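Local coordinates for protein lectin CEL-IV, C-type (Cucumaria echinata, PDB 3ALT) that probably binds galactose-containing sugars at a calcium-dependent site, as a C-type lectin of the sea cucumber Cucumaria echinata, at residues Ala80-Ile85 / Arg121-Ala126; Gly14-Leu19 / Cys147-Val152; Ala32-Gly37 / Leu46-Leu51; Asp73-Gly78 / Ala126-Arg131. One frame throughout, in Å; residues are numbered along the deposited sequence.

Contact 1: residues Ala80-Ile85 / Arg121-Ala126; sequences APQVYI and RGAIAA. With GLA (alpha-D-galactopyranose), chain E.
Val83 and Ile124 form the central hydrogen-bonded pair of an antiparallel ladder that joins strands 82-85 and 120-125 of the C-type lectin fold; the short axes are twisted to 134°. Their two backbone bonds, Val83 N to Ile124 O at 3.1 Å and Ile124 N to Val83 O at 2.8 Å, fix the register. Ala126 N extends the ladder past the strand by donating to Pro81 O at 3.1 Å, just after the cis peptide bond preceding Pro81. At the other end the bond from Ile85 N to Gly122 O is weak.

Apolar contacts lie beside this ladder. Ile85 has CG1 between its backbone N and carbonyl carbon (chi1 59°), leaving CG2 beside the backbone N, where it meets Ile124 CG1 at 3.8 Å, the side chains crossing at about a right angle. The Tyr84 ring meets Gly122 O with its edge, in plane, at CD1 (3.5 Å), while its OH is held elsewhere by Asn141 O.

The polar contact reaches the ligand. Beyond CG the Gln82 chain is extended, carrying its amide to galactose, where the sugar O6 donates to Gln82 OE1 at 3.0 Å and accepts from Gln82 NE2 at 2.9 Å.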
loop_
_atom_site.group_PDB
_atom_site.type_symbol
_atom_site.label_atom_id
_atom_site.label_comp_id
_atom_site.label_asym_id
_atom_site.label_seq_id
_atom_site.Cartn_x
_atom_site.Cartn_y
_atom_site.Cartn_z
ATOM N N ALA A 80 26.673 -6.145 23.119
ATOM C CA ALA A 80 25.568 -7.096 22.967
ATOM C C ALA A 80 24.185 -6.483 23.249
ATOM O O ALA A 80 24.054 -5.649 24.161
ATOM C CB ALA A 80 25.810 -8.283 23.867
ATOM N N PRO A 81 23.139 -6.892 22.482
ATOM C CA PRO A 81 23.127 -7.958 21.461
ATOM C C PRO A 81 23.650 -7.486 20.123
ATOM O O PRO A 81 23.305 -6.383 19.705
ATOM C CB PRO A 81 21.632 -8.317 21.311
ATOM C CG PRO A 81 20.856 -7.134 21.983
ATOM C CD PRO A 81 21.870 -6.126 22.481
ATOM N N GLN A 82 24.483 -8.307 19.474
ATOM C CA GLN A 82 24.941 -8.059 18.109
ATOM C C GLN A 82 24.065 -8.884 17.171
ATOM O O GLN A 82 23.743 -10.030 17.479
ATOM C CB GLN A 82 26.417 -8.445 17.929
ATOM C CG GLN A 82 27.321 -8.103 19.095
ATOM C CD GLN A 82 28.799 -8.209 18.759
ATOM O OE1 GLN A 82 29.561 -8.837 19.480
ATOM N NE2 GLN A 82 29.210 -7.582 17.661
ATOM N N VAL A 83 23.698 -8.287 16.033
ATOM C CA VAL A 83 22.744 -8.823 15.077
ATOM C C VAL A 83 23.274 -8.604 13.658
ATOM O O VAL A 83 23.640 -7.494 13.293
ATOM C CB VAL A 83 21.396 -8.068 15.228
ATOM C CG1 VAL A 83 20.376 -8.414 14.116
ATOM C CG2 VAL A 83 20.816 -8.275 16.620
ATOM N N TYR A 84 23.312 -9.660 12.854
ATOM C CA TYR A 84 23.890 -9.603 11.508
ATOM C C TYR A 84 23.165 -8.675 10.545
ATOM O O TYR A 84 21.937 -8.601 10.521
ATOM C CB TYR A 84 23.994 -11.019 10.861
ATOM C CG TYR A 84 25.245 -11.794 11.255
ATOM C CD1 TYR A 84 26.518 -11.173 11.201
ATOM C CD2 TYR A 84 25.163 -13.133 11.723
ATOM C CE1 TYR A 84 27.670 -11.859 11.594
ATOM C CE2 TYR A 84 26.336 -13.834 12.134
ATOM C CZ TYR A 84 27.570 -13.175 12.063
ATOM O OH TYR A 84 28.705 -13.832 12.431
ATOM N N ILE A 85 23.960 -7.962 9.749
ATOM C CA ILE A 85 23.486 -7.248 8.575
ATOM C C ILE A 85 24.329 -7.753 7.376
ATOM O O ILE A 85 25.250 -8.537 7.558
ATOM C CB ILE A 85 23.584 -5.708 8.784
ATOM C CG1 ILE A 85 25.032 -5.287 9.063
ATOM C CG2 ILE A 85 22.698 -5.275 9.925
ATOM C CD1 ILE A 85 25.278 -3.757 9.244
ATOM N N ARG A 121 32.794 -9.528 9.298
ATOM C CA ARG A 121 31.386 -9.339 8.913
ATOM C C ARG A 121 30.738 -8.275 9.752
ATOM O O ARG A 121 31.089 -8.112 10.899
ATOM C CB ARG A 121 30.607 -10.670 9.074
ATOM C CG ARG A 121 31.197 -11.780 8.217
ATOM C CD ARG A 121 30.995 -11.425 6.786
ATOM N NE ARG A 121 31.467 -12.415 5.857
ATOM C CZ ARG A 121 32.507 -12.411 5.008
ATOM N NH1 ARG A 121 33.391 -11.413 4.844
ATOM N NH2 ARG A 121 32.629 -13.508 4.276
ATOM N N GLY A 122 29.800 -7.537 9.194
ATOM C CA GLY A 122 29.186 -6.456 9.964
ATOM C C GLY A 122 27.966 -6.903 10.763
ATOM O O GLY A 122 27.227 -7.811 10.364
ATOM N N ALA A 123 27.767 -6.243 11.898
ATOM C CA ALA A 123 26.657 -6.510 12.802
ATOM C C ALA A 123 26.265 -5.201 13.440
ATOM O O ALA A 123 27.117 -4.312 13.668
ATOM C CB ALA A 123 27.051 -7.533 13.867
ATOM N N ILE A 124 24.969 -5.070 13.704
ATOM C CA ILE A 124 24.444 -3.995 14.558
ATOM C C ILE A 124 24.697 -4.280 16.047
ATOM O O ILE A 124 24.308 -5.330 16.565
ATOM C CB ILE A 124 22.962 -3.788 14.262
ATOM C CG1 ILE A 124 22.811 -2.989 12.965
ATOM C CG2 ILE A 124 22.275 -3.106 15.391
ATOM C CD1 ILE A 124 21.400 -2.736 12.553
ATOM N N ALA A 125 25.367 -3.367 16.728
ATOM C CA ALA A 125 25.765 -3.636 18.101
ATOM C C ALA A 125 24.922 -2.784 19.019
ATOM O O ALA A 125 25.255 -1.605 19.276
ATOM C CB ALA A 125 27.247 -3.364 18.303
ATOM N N ALA A 126 23.824 -3.373 19.519
ATOM C CA ALA A 126 22.787 -2.597 20.197
ATOM C C ALA A 126 22.978 -2.314 21.709
ATOM O O ALA A 126 22.198 -1.595 22.320
ATOM C CB ALA A 126 21.437 -3.198 19.924
HETATM C C1 GLA E . 35.747 -6.569 20.356
HETATM C C2 GLA E . 36.441 -5.825 19.247
HETATM C C3 GLA E . 35.508 -4.748 18.706
HETATM C C4 GLA E . 34.110 -5.327 18.429
HETATM C C5 GLA E . 33.543 -6.036 19.660
HETATM C C6 GLA E . 32.152 -6.656 19.514
HETATM O O2 GLA E . 37.640 -5.343 19.828
HETATM O O3 GLA E . 36.092 -4.295 17.483
HETATM O O4 GLA E . 34.205 -6.280 17.365
HETATM O O5 GLA E . 34.455 -7.056 19.957
HETATM O O6 GLA E . 32.045 -7.580 18.428
#

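Contact 2: residues Gly14-Leu19 / Cys147-Val152; sequences GKCFRL and CQLPCV
Arg18 and Cys147 exchange two backbone hydrogen bonds, Arg18 N to Cys147 O at 3.0 Å and Cys147 N to Arg18 O at 2.9 Å, and Leu149 N adds a third to Cys16 O at 3.1 Å. They pair the early strand 15-21 with the late strand 143-148 antiparallel, as in C-type lectin folds, where the two ends of the domain come together. Between these bonds sits the non-hydrogen-bonded pair Phe17-Gln148, whose side chains run side by side with ring and amide planes 55° apart.

Lys15 bends at chi3 (100°) across Gln148, which brings Lys15 CE within 3.1 Å of Gln148 OE1. Its CG rests 3.6 Å from Cys151 SG. Cys16 CB touches Leu149 CD1 at 3.7 Å, away from the Phe17-Gln148 pair.

A second shell fixes the polar ends. Ser53 accepts from Lys15 NZ through its O and donates to Gln148 OE1 through its N, while Gln148 NE2 bonds to Asp100 OD1. Disulfides join Cys16 to Cys5, Cys147 to Cys33, and Cys151 to Cys41 of the second subunit; none crosses the strand pair, so they tie it to other parts of the fold and to the assembly.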
loop_
_atom_site.group_PDB
_atom_site.type_symbol
_atom_site.label_atom_id
_atom_site.label_comp_id
_atom_site.label_asym_id
_atom_site.label_seq_id
_atom_site.Cartn_x
_atom_site.Cartn_y
_atom_site.Cartn_z
ATOM N N GLY A 14 10.170 2.281 1.634
ATOM C CA GLY A 14 10.116 1.385 0.466
ATOM C C GLY A 14 10.831 0.036 0.562
ATOM O O GLY A 14 10.904 -0.678 -0.439
ATOM N N LYS A 15 11.359 -0.307 1.742
ATOM C CA LYS A 15 11.948 -1.618 1.991
ATOM C C LYS A 15 11.217 -2.324 3.116
ATOM O O LYS A 15 10.710 -1.653 4.009
ATOM C CB LYS A 15 13.415 -1.468 2.366
ATOM C CG LYS A 15 14.314 -1.240 1.161
ATOM C CD LYS A 15 15.695 -0.673 1.525
ATOM C CE LYS A 15 16.757 -1.783 1.548
ATOM N NZ LYS A 15 18.167 -1.290 1.736
ATOM N N CYS A 16 11.180 -3.665 3.063
ATOM C CA CYS A 16 10.549 -4.517 4.071
ATOM C C CYS A 16 11.576 -5.350 4.837
ATOM O O CYS A 16 12.340 -6.095 4.232
ATOM C CB CYS A 16 9.575 -5.478 3.413
ATOM S SG CYS A 16 8.131 -4.693 2.670
ATOM N N PHE A 17 11.566 -5.259 6.169
ATOM C CA PHE A 17 12.548 -5.948 6.998
ATOM C C PHE A 17 11.939 -6.929 8.002
ATOM O O PHE A 17 10.735 -6.867 8.319
ATOM C CB PHE A 17 13.343 -4.941 7.782
ATOM C CG PHE A 17 14.039 -3.908 6.947
ATOM C CD1 PHE A 17 13.407 -2.704 6.639
ATOM C CD2 PHE A 17 15.343 -4.108 6.538
ATOM C CE1 PHE A 17 14.068 -1.707 5.907
ATOM C CE2 PHE A 17 16.025 -3.121 5.804
ATOM C CZ PHE A 17 15.393 -1.904 5.491
ATOM N N ARG A 18 12.770 -7.835 8.508
ATOM C CA ARG A 18 12.358 -8.698 9.600
ATOM C C ARG A 18 13.561 -9.174 10.375
ATOM O O ARG A 18 14.643 -9.425 9.797
ATOM C CB ARG A 18 11.555 -9.875 9.082
ATOM C CG ARG A 18 10.918 -10.693 10.161
ATOM C CD ARG A 18 9.984 -11.694 9.567
ATOM N NE ARG A 18 9.720 -12.755 10.531
ATOM C CZ ARG A 18 9.106 -13.919 10.263
ATOM N NH1 ARG A 18 8.704 -14.228 9.039
ATOM N NH2 ARG A 18 8.933 -14.798 11.237
ATOM N N LEU A 19 13.368 -9.247 11.692
ATOM C CA LEU A 19 14.374 -9.751 12.623
ATOM C C LEU A 19 14.054 -11.194 13.003
ATOM O O LEU A 19 12.928 -11.497 13.465
ATOM C CB LEU A 19 14.420 -8.882 13.875
ATOM C CG LEU A 19 15.267 -9.330 15.065
ATOM C CD1 LEU A 19 16.759 -9.447 14.763
ATOM C CD2 LEU A 19 15.052 -8.315 16.177
ATOM N N CYS A 147 16.759 -9.765 7.831
ATOM C CA CYS A 147 16.557 -9.907 6.394
ATOM C C CYS A 147 15.785 -8.742 5.782
ATOM O O CYS A 147 14.912 -8.149 6.420
ATOM C CB CYS A 147 15.810 -11.196 6.074
ATOM S SG CYS A 147 16.653 -12.728 6.593
ATOM N N GLN A 148 16.111 -8.434 4.525
ATOM C CA GLN A 148 15.328 -7.523 3.702
ATOM C C GLN A 148 14.780 -8.293 2.528
ATOM O O GLN A 148 15.439 -9.192 2.033
ATOM C CB GLN A 148 16.179 -6.344 3.220
ATOM C CG GLN A 148 17.002 -6.637 2.024
ATOM C CD GLN A 148 18.012 -5.534 1.709
ATOM O OE1 GLN A 148 18.070 -4.490 2.385
ATOM N NE2 GLN A 148 18.838 -5.777 0.686
ATOM N N LEU A 149 13.576 -7.937 2.095
ATOM C CA LEU A 149 12.975 -8.500 0.888
ATOM C C LEU A 149 13.503 -7.740 -0.295
ATOM O O LEU A 149 13.938 -6.593 -0.135
ATOM C CB LEU A 149 11.464 -8.373 0.926
ATOM C CG LEU A 149 10.778 -9.289 1.929
ATOM C CD1 LEU A 149 9.339 -8.931 1.991
ATOM C CD2 LEU A 149 10.929 -10.709 1.544
ATOM N N PRO A 150 13.467 -8.359 -1.484
ATOM C CA PRO A 150 14.091 -7.733 -2.638
ATOM C C PRO A 150 13.579 -6.312 -2.780
ATOM O O PRO A 150 12.363 -6.103 -2.861
ATOM C CB PRO A 150 13.605 -8.577 -3.819
ATOM C CG PRO A 150 13.098 -9.864 -3.224
ATOM C CD PRO A 150 12.656 -9.534 -1.838
ATOM N N CYS A 151 14.505 -5.346 -2.774
ATOM C CA CYS A 151 14.188 -3.927 -2.919
ATOM C C CYS A 151 13.950 -3.619 -4.377
ATOM O O CYS A 151 14.737 -4.010 -5.228
ATOM C CB CYS A 151 15.380 -3.101 -2.458
ATOM S SG CYS A 151 15.100 -1.287 -2.399
ATOM N N VAL A 152 12.924 -2.850 -4.697
ATOM C CA VAL A 152 12.487 -2.803 -6.087
ATOM C C VAL A 152 11.594 -1.579 -6.344
ATOM O O VAL A 152 10.800 -1.186 -5.474
ATOM C CB VAL A 152 11.781 -4.159 -6.311
ATOM C CG1 VAL A 152 10.266 -4.115 -6.301
ATOM C CG2 VAL A 152 12.505 -5.077 -7.269
#

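Contact 3: residues Ala32-Gly37 / Leu46-Leu51; sequences ACRQFG and LATGHL
Phe36 and His50 bring flat rings to this contact, at the start of the beta hairpin of strands 36-40 and 45-51, yet meet the other segment mainly with their backbones. The Phe36 ring leads off to an edge-to-face meeting with Trp9, and the His50 imidazole is held through ND1 by Glu30 OE1. The Arg34 chain, extended from CG to NE, carries its guanidinium to the same Glu30 OE1, where NE makes a long, weak ion pair. Across the contact Phe36 uses its carbonyl and His50 its amide N, which lies 3.3 Å from Cys33 CB.

Helix 26-33 ends here, and a type I turn runs from Cys33 to Phe36. One hydrogen bond crosses, from Gly49 N to Phe36 O at 2.7 Å with an N-H...O angle of 163°, next to the non-hydrogen-bonded pair Gly37-Thr48. Gly49, lacking a side chain, can lie close to the turn: its CA makes a CA-H...O contact of 3.2 Å with Cys33 O. Farther along, Leu46 and Ala47 both face Leu38 in a classic beta bulge, and Phe36 and Gly37 continue the sheet into an antiparallel ladder with the second subunit.

The Thr48 methyl CG2 lies against Arg34 CB, though the closeness modelled there is doubtful. At the buried end, Cys33 SG touches Leu51 CD2 at 3.6 Å.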
loop_
_atom_site.group_PDB
_atom_site.type_symbol
_atom_site.label_atom_id
_atom_site.label_comp_id
_atom_site.label_asym_id
_atom_site.label_seq_id
_atom_site.Cartn_x
_atom_site.Cartn_y
_atom_site.Cartn_z
ATOM N N ALA A 32 19.387 -18.167 4.791
ATOM C CA ALA A 32 18.023 -18.053 5.284
ATOM C C ALA A 32 17.240 -16.897 4.630
ATOM O O ALA A 32 16.070 -17.087 4.244
ATOM C CB ALA A 32 18.030 -17.922 6.777
ATOM N N CYS A 33 17.868 -15.715 4.492
ATOM C CA CYS A 33 17.258 -14.545 3.799
ATOM C C CYS A 33 17.009 -14.746 2.295
ATOM O O CYS A 33 16.128 -14.105 1.712
ATOM C CB CYS A 33 18.108 -13.254 3.960
ATOM S SG CYS A 33 18.477 -12.694 5.645
ATOM N N ARG A 34 17.816 -15.593 1.660
ATOM C CA ARG A 34 17.629 -15.939 0.257
ATOM C C ARG A 34 16.444 -16.913 0.036
ATOM O O ARG A 34 16.047 -17.168 -1.111
ATOM C CB ARG A 34 18.902 -16.531 -0.317
ATOM C CG ARG A 34 20.050 -15.601 -0.418
ATOM C CD ARG A 34 21.287 -16.337 -0.871
ATOM N NE ARG A 34 22.414 -15.424 -0.981
ATOM C CZ ARG A 34 23.659 -15.810 -1.214
ATOM N NH1 ARG A 34 23.920 -17.110 -1.353
ATOM N NH2 ARG A 34 24.641 -14.906 -1.304
ATOM N N GLN A 35 15.840 -17.411 1.108
ATOM C CA GLN A 35 14.619 -18.224 0.956
ATOM C C GLN A 35 13.422 -17.338 0.664
ATOM O O GLN A 35 12.347 -17.831 0.341
ATOM C CB GLN A 35 14.340 -19.072 2.209
ATOM C CG GLN A 35 15.482 -19.991 2.630
ATOM C CD GLN A 35 15.994 -20.856 1.484
ATOM O OE1 GLN A 35 15.345 -21.816 1.078
ATOM N NE2 GLN A 35 17.171 -20.519 0.960
ATOM N N PHE A 36 13.589 -16.025 0.816
ATOM C CA PHE A 36 12.494 -15.103 0.535
ATOM C C PHE A 36 12.741 -14.441 -0.803
ATOM O O PHE A 36 13.854 -14.009 -1.073
ATOM C CB PHE A 36 12.318 -14.075 1.673
ATOM C CG PHE A 36 12.135 -14.713 3.022
ATOM C CD1 PHE A 36 10.942 -15.390 3.350
ATOM C CD2 PHE A 36 13.162 -14.727 3.931
ATOM C CE1 PHE A 36 10.789 -16.038 4.576
ATOM C CE2 PHE A 36 13.014 -15.400 5.170
ATOM C CZ PHE A 36 11.823 -16.053 5.473
ATOM N N GLY A 37 11.720 -14.362 -1.652
ATOM C CA GLY A 37 11.962 -13.847 -2.996
ATOM C C GLY A 37 10.931 -12.913 -3.576
ATOM O O GLY A 37 9.999 -12.510 -2.901
ATOM N N LEU A 46 12.288 -13.589 -9.883
ATOM C CA LEU A 46 13.054 -12.432 -10.363
ATOM C C LEU A 46 14.220 -11.943 -9.498
ATOM O O LEU A 46 15.197 -11.395 -10.036
ATOM C CB LEU A 46 12.138 -11.246 -10.588
ATOM C CG LEU A 46 11.061 -11.442 -11.626
ATOM C CD1 LEU A 46 10.023 -10.345 -11.426
ATOM C CD2 LEU A 46 11.667 -11.492 -13.060
ATOM N N ALA A 47 14.101 -12.103 -8.171
ATOM C CA ALA A 47 15.161 -11.717 -7.256
ATOM C C ALA A 47 15.099 -12.534 -5.958
ATOM O O ALA A 47 14.157 -13.299 -5.724
ATOM C CB ALA A 47 15.083 -10.221 -6.966
ATOM N N THR A 48 16.106 -12.340 -5.104
ATOM C CA THR A 48 16.201 -13.028 -3.813
ATOM C C THR A 48 16.368 -12.003 -2.694
ATOM O O THR A 48 16.913 -10.910 -2.932
ATOM C CB THR A 48 17.437 -13.896 -3.798
ATOM O OG1 THR A 48 17.484 -14.620 -5.024
ATOM C CG2 THR A 48 17.408 -14.891 -2.670
ATOM N N GLY A 49 15.891 -12.342 -1.492
ATOM C CA GLY A 49 16.310 -11.638 -0.267
ATOM C C GLY A 49 17.793 -11.751 0.172
ATOM O O GLY A 49 18.670 -12.327 -0.515
ATOM N N HIS A 50 18.068 -11.190 1.345
ATOM C CA HIS A 50 19.450 -10.748 1.731
ATOM C C HIS A 50 19.535 -10.184 3.144
ATOM O O HIS A 50 18.686 -9.425 3.578
ATOM C CB HIS A 50 19.929 -9.623 0.827
ATOM C CG HIS A 50 20.330 -10.058 -0.537
ATOM N ND1 HIS A 50 21.428 -10.870 -0.771
ATOM C CD2 HIS A 50 19.775 -9.810 -1.750
ATOM C CE1 HIS A 50 21.524 -11.123 -2.079
ATOM N NE2 HIS A 50 20.529 -10.484 -2.694
ATOM N N LEU A 51 20.554 -10.516 3.893
ATOM C CA LEU A 51 20.803 -9.674 5.050
ATOM C C LEU A 51 20.676 -8.176 4.681
ATOM O O LEU A 51 21.032 -7.776 3.567
ATOM C CB LEU A 51 22.182 -9.932 5.632
ATOM C CG LEU A 51 22.412 -11.344 6.133
ATOM C CD1 LEU A 51 23.808 -11.544 6.551
ATOM C CD2 LEU A 51 21.486 -11.642 7.272
#

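Contact 4: residues Asp73-Gly78 / Ala126-Arg131; sequences DLITGG and AGDYSR. With GLC (alpha-D-glucopyranose), chain B.
Thr76 and Asp128 are joined by the bond from Asp128 N to Thr76 O, 2.9 Å long with an N-H...O angle of 163°, in a meeting of two irregular loops. The loop 73-78 contains an ST turn, in which Thr76 OG1 accepts from Gly78 N at 3.0 Å; the same hydroxyl oxygen is also hydrogen-bonded to Ala80 O. This turn probably helps orient Gly78, whose O accepts from Tyr129 N at 3.0 Å, the donor tilted 23° from the carbonyl plane.

The close part lies around Gly127, a buried residue whose missing side chain lets its CA come within 3.2 Å of Gly78 O in a CA-H...O contact. Gly127 O in turn accepts from both Ser130 N and Arg131 N, drawing the second loop into a compact turn. Ser130 OG is bonded back to Ala125 O at the end of the neighbouring strand. Ile75 flanks this part, its CG2 meeting Ala126 O at 3.8 Å while its side chain crosses that of Asp128 at about a right angle.

Outward the contact becomes looser and more exposed. Gly77 CA lies 3.9 Å from Asp128 CB, a looser approach. Within the second loop, not across the contact, Arg131 NH2 pairs with Asp128 OD2 at 3.0 Å, the oxygen well out of the guanidinium plane, so charge rather than a directed N-H bond is the link. A chi1 of 170° turns Tyr129 CG away from the residue's own N, carrying the ring outward past Gly78 O to Trp79 and the sugar, with Tyr129 CZ 3.7 Å from glucose O4.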
loop_
_atom_site.group_PDB
_atom_site.type_symbol
_atom_site.label_atom_id
_atom_site.label_comp_id
_atom_site.label_asym_id
_atom_site.label_seq_id
_atom_site.Cartn_x
_atom_site.Cartn_y
_atom_site.Cartn_z
ATOM N N ASP A 73 15.168 -7.045 26.871
ATOM C CA ASP A 73 15.820 -7.687 28.008
ATOM C C ASP A 73 17.268 -8.157 27.760
ATOM O O ASP A 73 17.978 -8.520 28.702
ATOM C CB ASP A 73 14.965 -8.873 28.505
ATOM C CG ASP A 73 13.758 -8.425 29.351
ATOM O OD1 ASP A 73 12.857 -9.286 29.492
ATOM O OD2 ASP A 73 13.712 -7.257 29.886
ATOM N N LEU A 74 17.699 -8.164 26.504
ATOM C CA LEU A 74 19.064 -8.561 26.167
ATOM C C LEU A 74 20.022 -7.370 26.067
ATOM O O LEU A 74 21.219 -7.585 25.940
ATOM C CB LEU A 74 19.082 -9.347 24.860
ATOM C CG LEU A 74 18.229 -10.613 24.756
ATOM C CD1 LEU A 74 18.251 -11.107 23.355
ATOM C CD2 LEU A 74 18.705 -11.722 25.708
ATOM N N ILE A 75 19.507 -6.135 26.116
ATOM C CA ILE A 75 20.365 -4.934 25.975
ATOM C C ILE A 75 21.359 -4.871 27.133
ATOM O O ILE A 75 20.962 -4.767 28.289
ATOM C CB ILE A 75 19.546 -3.606 25.910
ATOM C CG1 ILE A 75 18.387 -3.706 24.915
ATOM C CG2 ILE A 75 20.442 -2.373 25.623
ATOM C CD1 ILE A 75 18.775 -4.098 23.502
ATOM N N THR A 76 22.641 -4.980 26.822
ATOM C CA THR A 76 23.659 -4.837 27.844
ATOM C C THR A 76 24.286 -3.429 27.844
ATOM O O THR A 76 23.884 -2.549 27.087
ATOM C CB THR A 76 24.796 -5.880 27.678
ATOM O OG1 THR A 76 25.611 -5.523 26.556
ATOM C CG2 THR A 76 24.225 -7.329 27.529
ATOM N N GLY A 77 25.271 -3.253 28.714
ATOM C CA GLY A 77 26.057 -2.017 28.759
ATOM C C GLY A 77 27.291 -2.100 27.890
ATOM O O GLY A 77 28.121 -1.192 27.902
ATOM N N GLY A 78 27.398 -3.206 27.148
ATOM C CA GLY A 78 28.516 -3.498 26.257
ATOM C C GLY A 78 28.091 -3.319 24.808
ATOM O O GLY A 78 27.407 -2.333 24.448
ATOM N N ALA A 126 23.824 -3.373 19.519
ATOM C CA ALA A 126 22.787 -2.597 20.197
ATOM C C ALA A 126 22.978 -2.314 21.709
ATOM O O ALA A 126 22.198 -1.595 22.320
ATOM C CB ALA A 126 21.437 -3.198 19.924
ATOM N N GLY A 127 24.017 -2.862 22.315
ATOM C CA GLY A 127 24.339 -2.497 23.681
ATOM C C GLY A 127 24.686 -1.033 23.846
ATOM O O GLY A 127 25.008 -0.341 22.892
ATOM N N ASP A 128 24.656 -0.577 25.089
ATOM C CA ASP A 128 24.727 0.822 25.416
ATOM C C ASP A 128 26.048 1.467 25.011
ATOM O O ASP A 128 26.155 2.693 24.973
ATOM C CB ASP A 128 24.510 0.994 26.914
ATOM C CG ASP A 128 23.046 0.854 27.321
ATOM O OD1 ASP A 128 22.805 0.542 28.525
ATOM O OD2 ASP A 128 22.148 1.049 26.451
ATOM N N TYR A 129 27.044 0.639 24.709
ATOM C CA TYR A 129 28.383 1.127 24.396
ATOM C C TYR A 129 28.487 1.648 22.959
ATOM O O TYR A 129 29.311 2.540 22.673
ATOM C CB TYR A 129 29.423 0.020 24.638
ATOM C CG TYR A 129 30.790 0.378 24.121
ATOM C CD1 TYR A 129 31.701 1.128 24.895
ATOM C CD2 TYR A 129 31.171 0.005 22.854
ATOM C CE1 TYR A 129 32.962 1.471 24.380
ATOM C CE2 TYR A 129 32.396 0.342 22.349
ATOM C CZ TYR A 129 33.288 1.059 23.103
ATOM O OH TYR A 129 34.502 1.365 22.552
ATOM N N SER A 130 27.649 1.094 22.071
ATOM C CA SER A 130 27.744 1.311 20.632
ATOM C C SER A 130 26.453 1.811 20.037
ATOM O O SER A 130 26.392 2.234 18.895
ATOM C CB SER A 130 28.115 0.011 19.967
ATOM O OG SER A 130 27.349 -1.063 20.506
ATOM N N ARG A 131 25.391 1.719 20.814
ATOM C CA ARG A 131 24.107 2.302 20.447
ATOM C C ARG A 131 23.510 1.818 19.109
ATOM O O ARG A 131 22.741 2.541 18.465
ATOM C CB ARG A 131 24.244 3.831 20.467
ATOM C CG ARG A 131 24.440 4.411 21.860
ATOM C CD ARG A 131 23.072 4.691 22.477
ATOM N NE ARG A 131 23.003 4.308 23.897
ATOM C CZ ARG A 131 21.905 4.382 24.665
ATOM N NH1 ARG A 131 20.752 4.830 24.161
ATOM N NH2 ARG A 131 21.964 4.029 25.953
HETATM C C1 GLC B . 36.153 -5.836 25.497
HETATM C C2 GLC B . 35.849 -4.693 26.453
HETATM C C3 GLC B . 35.129 -3.555 25.732
HETATM C C4 GLC B . 35.771 -3.243 24.374
HETATM C C5 GLC B . 35.485 -4.470 23.536
HETATM C C6 GLC B . 36.345 -4.793 22.270
HETATM O O1 GLC B . 35.967 -7.163 26.038
HETATM O O2 GLC B . 35.069 -5.145 27.555
HETATM O O3 GLC B . 35.189 -2.399 26.542
HETATM O O4 GLC B . 35.141 -2.111 23.757
HETATM O O5 GLC B . 35.280 -5.628 24.401
HETATM O O6 GLC B . 35.564 -5.843 21.612
#

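Contacts 2 and 3, with centres about 9 Å apart, form one block at the subunit interface: Gln148 N lies 2.9 Å from His50 O, and both contacts touch the second subunit. Contacts 1 and 4 form another block on the sugar side, about 11 Å apart between centres, sharing Ala126. Contact 1 lies on the same sheet as contacts 2 and 3, and Val83 CG1 packs on Leu19 CD1 at 3.8 Å, whereas contacts 3 and 4 are about 29 Å apart between centres. The two sugars are linked through galactose C1 and glucose O6, so the disaccharide spans Gln82 of contact 1 and Tyr129 of contact 4; from the Gln82 side chain to the calcium ion is about 7 Å.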